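Long-range contact in DltD domain-containing protein (Beauveria bassiana, PDB 7D78), which is a thioesterase-type polyketide cyclase that probably closes polyketide chains into medium-ring lactones: residues Thr57-Pro69 with Phe218-Arg231. Numbering follows the deposited sequence.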
loop_
_atom_site.group_PDB
_atom_site.type_symbol
_atom_site.label_atom_id
_atom_site.label_comp_id
_atom_site.label_asym_id
_atom_site.label_seq_id
_atom_site.Cartn_x
_atom_site.Cartn_y
_atom_site.Cartn_z
ATOM N N THR A 57 -13.876 3.565 13.487
ATOM C CA THR A 57 -12.553 2.941 13.483
ATOM C C THR A 57 -11.669 3.598 14.537
ATOM O O THR A 57 -11.470 4.822 14.485
ATOM C CB THR A 57 -11.898 3.064 12.105
ATOM O OG1 THR A 57 -12.657 2.326 11.130
ATOM C CG2 THR A 57 -10.480 2.489 12.141
ATOM N N PRO A 58 -11.102 2.843 15.478
ATOM C CA PRO A 58 -10.226 3.440 16.495
ATOM C C PRO A 58 -8.889 3.900 15.925
ATOM O O PRO A 58 -8.523 3.630 14.781
ATOM C CB PRO A 58 -10.013 2.303 17.506
ATOM C CG PRO A 58 -11.049 1.266 17.180
ATOM C CD PRO A 58 -11.293 1.402 15.693
ATOM N N GLY A 59 -8.134 4.578 16.786
ATOM C CA GLY A 59 -6.814 5.067 16.447
ATOM C C GLY A 59 -5.743 3.987 16.460
ATOM O O GLY A 59 -6.005 2.788 16.566
ATOM N N PHE A 60 -4.498 4.451 16.361
ATOM C CA PHE A 60 -3.324 3.621 16.109
ATOM C C PHE A 60 -3.100 2.609 17.224
ATOM O O PHE A 60 -2.769 2.983 18.351
ATOM C CB PHE A 60 -2.107 4.533 15.933
ATOM C CG PHE A 60 -0.851 3.827 15.483
ATOM C CD1 PHE A 60 -0.681 3.452 14.151
ATOM C CD2 PHE A 60 0.182 3.605 16.371
ATOM C CE1 PHE A 60 0.493 2.841 13.726
ATOM C CE2 PHE A 60 1.362 2.995 15.955
ATOM C CZ PHE A 60 1.514 2.612 14.634
ATOM N N ASN A 61 -3.293 1.325 16.928
ATOM C CA ASN A 61 -3.140 0.225 17.885
ATOM C C ASN A 61 -4.150 0.286 19.024
ATOM O O ASN A 61 -3.986 -0.427 20.021
ATOM C CB ASN A 61 -1.720 0.161 18.481
ATOM C CG ASN A 61 -1.313 -1.260 18.857
ATOM O OD1 ASN A 61 -1.678 -2.218 18.167
ATOM N ND2 ASN A 61 -0.566 -1.408 19.953
ATOM N N CYS A 62 -5.190 1.111 18.914
ATOM C CA CYS A 62 -6.184 1.227 19.971
ATOM C C CYS A 62 -7.257 0.159 19.833
ATOM O O CYS A 62 -7.532 -0.334 18.733
ATOM C CB CYS A 62 -6.831 2.613 19.958
ATOM S SG CYS A 62 -5.607 3.907 20.244
ATOM N N VAL A 63 -7.868 -0.189 20.969
ATOM C CA VAL A 63 -8.951 -1.158 20.993
ATOM C C VAL A 63 -10.273 -0.410 21.127
ATOM O O VAL A 63 -10.331 0.748 21.558
ATOM C CB VAL A 63 -8.782 -2.224 22.112
ATOM C CG1 VAL A 63 -7.547 -3.094 21.833
ATOM C CG2 VAL A 63 -8.697 -1.591 23.504
ATOM N N LYS A 64 -11.353 -1.091 20.737
ATOM C CA LYS A 64 -12.666 -0.462 20.644
ATOM C C LYS A 64 -13.164 0.048 21.994
ATOM O O LYS A 64 -14.009 0.949 22.024
ATOM C CB LYS A 64 -13.668 -1.463 20.048
ATOM C CG LYS A 64 -13.763 -2.790 20.844
ATOM C CD LYS A 64 -14.386 -3.904 20.009
ATOM C CE LYS A 64 -14.583 -5.182 20.838
ATOM N NZ LYS A 64 -13.298 -5.591 21.483
ATOM N N GLU A 65 -12.651 -0.496 23.103
ATOM C CA GLU A 65 -13.103 -0.115 24.441
ATOM C C GLU A 65 -12.547 1.225 24.906
ATOM O O GLU A 65 -13.034 1.769 25.903
ATOM C CB GLU A 65 -12.717 -1.197 25.465
ATOM C CG GLU A 65 -13.458 -2.506 25.295
ATOM C CD GLU A 65 -12.843 -3.401 24.228
ATOM O OE1 GLU A 65 -11.761 -3.051 23.698
ATOM O OE2 GLU A 65 -13.451 -4.453 23.919
ATOM N N MET A 66 -11.542 1.769 24.226
ATOM C CA MET A 66 -10.943 3.034 24.633
ATOM C C MET A 66 -11.779 4.178 24.081
ATOM O O MET A 66 -11.847 4.360 22.862
ATOM C CB MET A 66 -9.503 3.126 24.138
ATOM C CG MET A 66 -8.606 2.027 24.681
ATOM S SD MET A 66 -7.054 1.871 23.761
ATOM C CE MET A 66 -6.388 3.482 23.914
ATOM N N LEU A 67 -12.434 4.935 24.979
ATOM C CA LEU A 67 -13.112 6.207 24.691
ATOM C C LEU A 67 -14.369 6.070 23.841
ATOM O O LEU A 67 -15.400 6.682 24.151
ATOM C CB LEU A 67 -12.153 7.203 24.022
ATOM C CG LEU A 67 -10.803 7.417 24.735
ATOM C CD1 LEU A 67 -9.656 7.635 23.751
ATOM C CD2 LEU A 67 -10.856 8.556 25.767
ATOM N N LEU A 68 -14.309 5.266 22.781
ATOM C CA LEU A 68 -15.412 5.221 21.824
ATOM C C LEU A 68 -16.744 4.715 22.381
ATOM O O LEU A 68 -17.783 5.153 21.856
ATOM C CB LEU A 68 -14.989 4.381 20.608
ATOM C CG LEU A 68 -13.682 4.854 19.959
ATOM C CD1 LEU A 68 -13.460 4.176 18.602
ATOM C CD2 LEU A 68 -13.656 6.372 19.808
ATOM N N PRO A 69 -16.812 3.810 23.369
ATOM C CA PRO A 69 -18.143 3.385 23.831
ATOM C C PRO A 69 -19.018 4.539 24.279
ATOM O O PRO A 69 -20.228 4.528 24.011
ATOM C CB PRO A 69 -17.818 2.426 24.981
ATOM C CG PRO A 69 -16.510 1.824 24.567
ATOM C CD PRO A 69 -15.752 2.968 23.959
ATOM N N PHE A 218 -0.685 7.580 27.810
ATOM C CA PHE A 218 -2.003 7.082 27.439
ATOM C C PHE A 218 -1.970 5.583 27.154
ATOM O O PHE A 218 -2.843 4.833 27.605
ATOM C CB PHE A 218 -2.491 7.860 26.224
ATOM C CG PHE A 218 -3.825 7.436 25.717
ATOM C CD1 PHE A 218 -4.980 7.753 26.414
ATOM C CD2 PHE A 218 -3.930 6.765 24.516
ATOM C CE1 PHE A 218 -6.219 7.385 25.937
ATOM C CE2 PHE A 218 -5.160 6.411 24.023
ATOM C CZ PHE A 218 -6.314 6.711 24.742
ATOM N N MET A 219 -0.964 5.128 26.399
ATOM C CA MET A 219 -0.874 3.707 26.068
ATOM C C MET A 219 -0.521 2.873 27.293
ATOM O O MET A 219 -0.990 1.736 27.432
ATOM C CB MET A 219 0.164 3.488 24.969
ATOM C CG MET A 219 -0.245 4.021 23.606
ATOM S SD MET A 219 -1.790 3.283 23.040
ATOM C CE MET A 219 -1.805 3.872 21.341
ATOM N N GLY A 220 0.325 3.411 28.177
ATOM C CA GLY A 220 0.734 2.709 29.380
ATOM C C GLY A 220 -0.245 2.805 30.522
ATOM O O GLY A 220 -0.129 2.048 31.491
ATOM N N ALA A 221 -1.211 3.714 30.423
ATOM C CA ALA A 221 -2.246 3.876 31.431
ATOM C C ALA A 221 -3.559 3.222 31.034
ATOM O O ALA A 221 -4.573 3.461 31.693
ATOM C CB ALA A 221 -2.480 5.354 31.741
ATOM N N VAL A 222 -3.569 2.399 29.979
ATOM C CA VAL A 222 -4.657 1.446 29.775
ATOM C C VAL A 222 -4.336 0.265 30.689
ATOM O O VAL A 222 -4.598 -0.899 30.362
ATOM C CB VAL A 222 -4.824 1.035 28.298
ATOM C CG1 VAL A 222 -6.189 0.378 28.068
ATOM C CG2 VAL A 222 -4.686 2.249 27.395
ATOM N N ILE A 223 -3.721 0.583 31.830
ATOM C CA ILE A 223 -3.570 -0.285 32.988
ATOM C C ILE A 223 -4.876 -0.196 33.781
ATOM O O ILE A 223 -4.928 0.369 34.880
ATOM C CB ILE A 223 -2.321 0.121 33.807
ATOM C CG1 ILE A 223 -2.160 -0.723 35.072
ATOM C CG2 ILE A 223 -2.291 1.621 34.114
ATOM C CD1 ILE A 223 -1.770 -2.153 34.810
ATOM N N ASP A 224 -5.954 -0.718 33.195
ATOM C CA ASP A 224 -7.304 -0.717 33.749
ATOM C C ASP A 224 -8.168 -1.621 32.886
ATOM O O ASP A 224 -7.884 -1.816 31.700
ATOM C CB ASP A 224 -7.914 0.691 33.796
ATOM C CG ASP A 224 -7.652 1.474 32.526
ATOM O OD1 ASP A 224 -8.598 1.668 31.732
ATOM O OD2 ASP A 224 -6.495 1.886 32.324
ATOM N N ARG A 225 -9.238 -2.144 33.480
ATOM C CA ARG A 225 -10.046 -3.144 32.800
ATOM C C ARG A 225 -10.813 -2.513 31.631
ATOM O O ARG A 225 -10.726 -1.311 31.353
ATOM C CB ARG A 225 -10.981 -3.834 33.796
ATOM C CG ARG A 225 -10.983 -5.371 33.711
ATOM C CD ARG A 225 -11.786 -5.868 32.508
ATOM N NE ARG A 225 -11.855 -7.322 32.383
ATOM C CZ ARG A 225 -10.998 -8.055 31.678
ATOM N NH1 ARG A 225 -9.991 -7.467 31.042
ATOM N NH2 ARG A 225 -11.143 -9.375 31.614
ATOM N N GLY A 226 -11.563 -3.362 30.933
ATOM C CA GLY A 226 -12.241 -3.035 29.702
ATOM C C GLY A 226 -11.899 -4.038 28.616
ATOM O O GLY A 226 -12.791 -4.601 27.970
ATOM N N ALA A 227 -10.606 -4.301 28.428
ATOM C CA ALA A 227 -10.116 -4.958 27.217
ATOM C C ALA A 227 -8.980 -5.926 27.527
ATOM O O ALA A 227 -7.806 -5.518 27.566
ATOM C CB ALA A 227 -9.667 -3.910 26.202
ATOM N N PRO A 228 -9.277 -7.219 27.698
ATOM C CA PRO A 228 -8.204 -8.192 27.973
ATOM C C PRO A 228 -7.194 -8.318 26.851
ATOM O O PRO A 228 -6.073 -8.782 27.097
ATOM C CB PRO A 228 -8.956 -9.518 28.175
ATOM C CG PRO A 228 -10.409 -9.173 28.246
ATOM C CD PRO A 228 -10.595 -7.861 27.562
ATOM N N ASN A 229 -7.549 -7.934 25.625
ATOM C CA ASN A 229 -6.689 -8.178 24.477
ATOM C C ASN A 229 -6.002 -6.908 23.978
ATOM O O ASN A 229 -5.355 -6.939 22.926
ATOM C CB ASN A 229 -7.491 -8.854 23.360
ATOM C CG ASN A 229 -7.772 -10.332 23.650
ATOM O OD1 ASN A 229 -6.870 -11.091 24.026
ATOM N ND2 ASN A 229 -9.028 -10.745 23.469
ATOM N N PHE A 230 -6.102 -5.802 24.716
ATOM C CA PHE A 230 -5.236 -4.662 24.446
ATOM C C PHE A 230 -3.780 -5.041 24.708
ATOM O O PHE A 230 -3.456 -5.624 25.746
ATOM C CB PHE A 230 -5.619 -3.458 25.305
ATOM C CG PHE A 230 -4.614 -2.333 25.228
ATOM C CD1 PHE A 230 -4.509 -1.562 24.076
ATOM C CD2 PHE A 230 -3.755 -2.071 26.288
ATOM C CE1 PHE A 230 -3.567 -0.546 23.980
ATOM C CE2 PHE A 230 -2.814 -1.055 26.205
ATOM C CZ PHE A 230 -2.722 -0.288 25.047
ATOM N N ARG A 231 -2.899 -4.714 23.765
ATOM C CA ARG A 231 -1.484 -5.057 23.866
ATOM C C ARG A 231 -0.682 -3.813 23.510
ATOM O O ARG A 231 -0.841 -3.269 22.414
ATOM C CB ARG A 231 -1.132 -6.236 22.943
ATOM C CG ARG A 231 -1.983 -7.493 23.205
ATOM C CD ARG A 231 -1.609 -8.669 22.297
ATOM N NE ARG A 231 -1.966 -8.416 20.898
ATOM C CZ ARG A 231 -3.131 -8.739 20.338
ATOM N NH1 ARG A 231 -4.082 -9.340 21.052
ATOM N NH2 ARG A 231 -3.354 -8.446 19.057
HETATM O O HOH W 1 -3.286 -3.006 21.157
#
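Met-66 meets the ring of Phe-230 through its sulfur. This is a Met-aromatic contact, with SD 4.8 Å from the ring centroid and 38° off the ring normal. SD also accepts a weak hydrogen bond from the backbone N-H of Val-63. The Met-66 methyl, CE, points toward Phe-218 but is modelled too close to that ring for its position to be trusted. The Leu-67 and Phe-218 side chains point toward each other from opposite directions, with Leu-67 CD1 3.6 Å from Phe-218 CZ.

Val-63 lies across Phe-230 at about a right angle. Its CG1 sits at the ring edge, near the ring plane, and touches the Phe-230 backbone at CA. Its other methyl, CG2, packs on Ala-227 CB at 3.7 Å. A face of the Phe-230 ring is lined by Val-222 CG1 from its own segment, but Val-222 is poorly ordered.

In this alpha/beta hydrolase fold, residues 57-69 run from the end of strand 51-57 through a loop into the start of helix 68-77. The partner segment leaves helix 210-220. The Phe-60 side chain lies near the probable Ser-His-Asp triad, and its backbone N hydrogen-bonds a glycerol, probably from the crystallisation liquor. The Phe-60 carbonyl O is met by the Met-219 methyl, CE, at 3.3 Å. That methyl also touches Cys-62 SG.

Asn-61 ND2 gives Arg-231 O a weak, bent hydrogen bond of 3.1 Å, with 123° at the hydrogen. ND2 also bonds Lys-233 O, and OD1 accepts from Asn-99. A water donates to Asn-61 O and accepts from Arg-231 N.

Glu-65 folds at chi2 (82°), and its CG lies 3.5 Å from Gly-226 O. Its OE2 forms a salt bridge with Lys-64 NZ at 2.7 Å, and Lys-64 also pairs with Asp-86 and Asp-92.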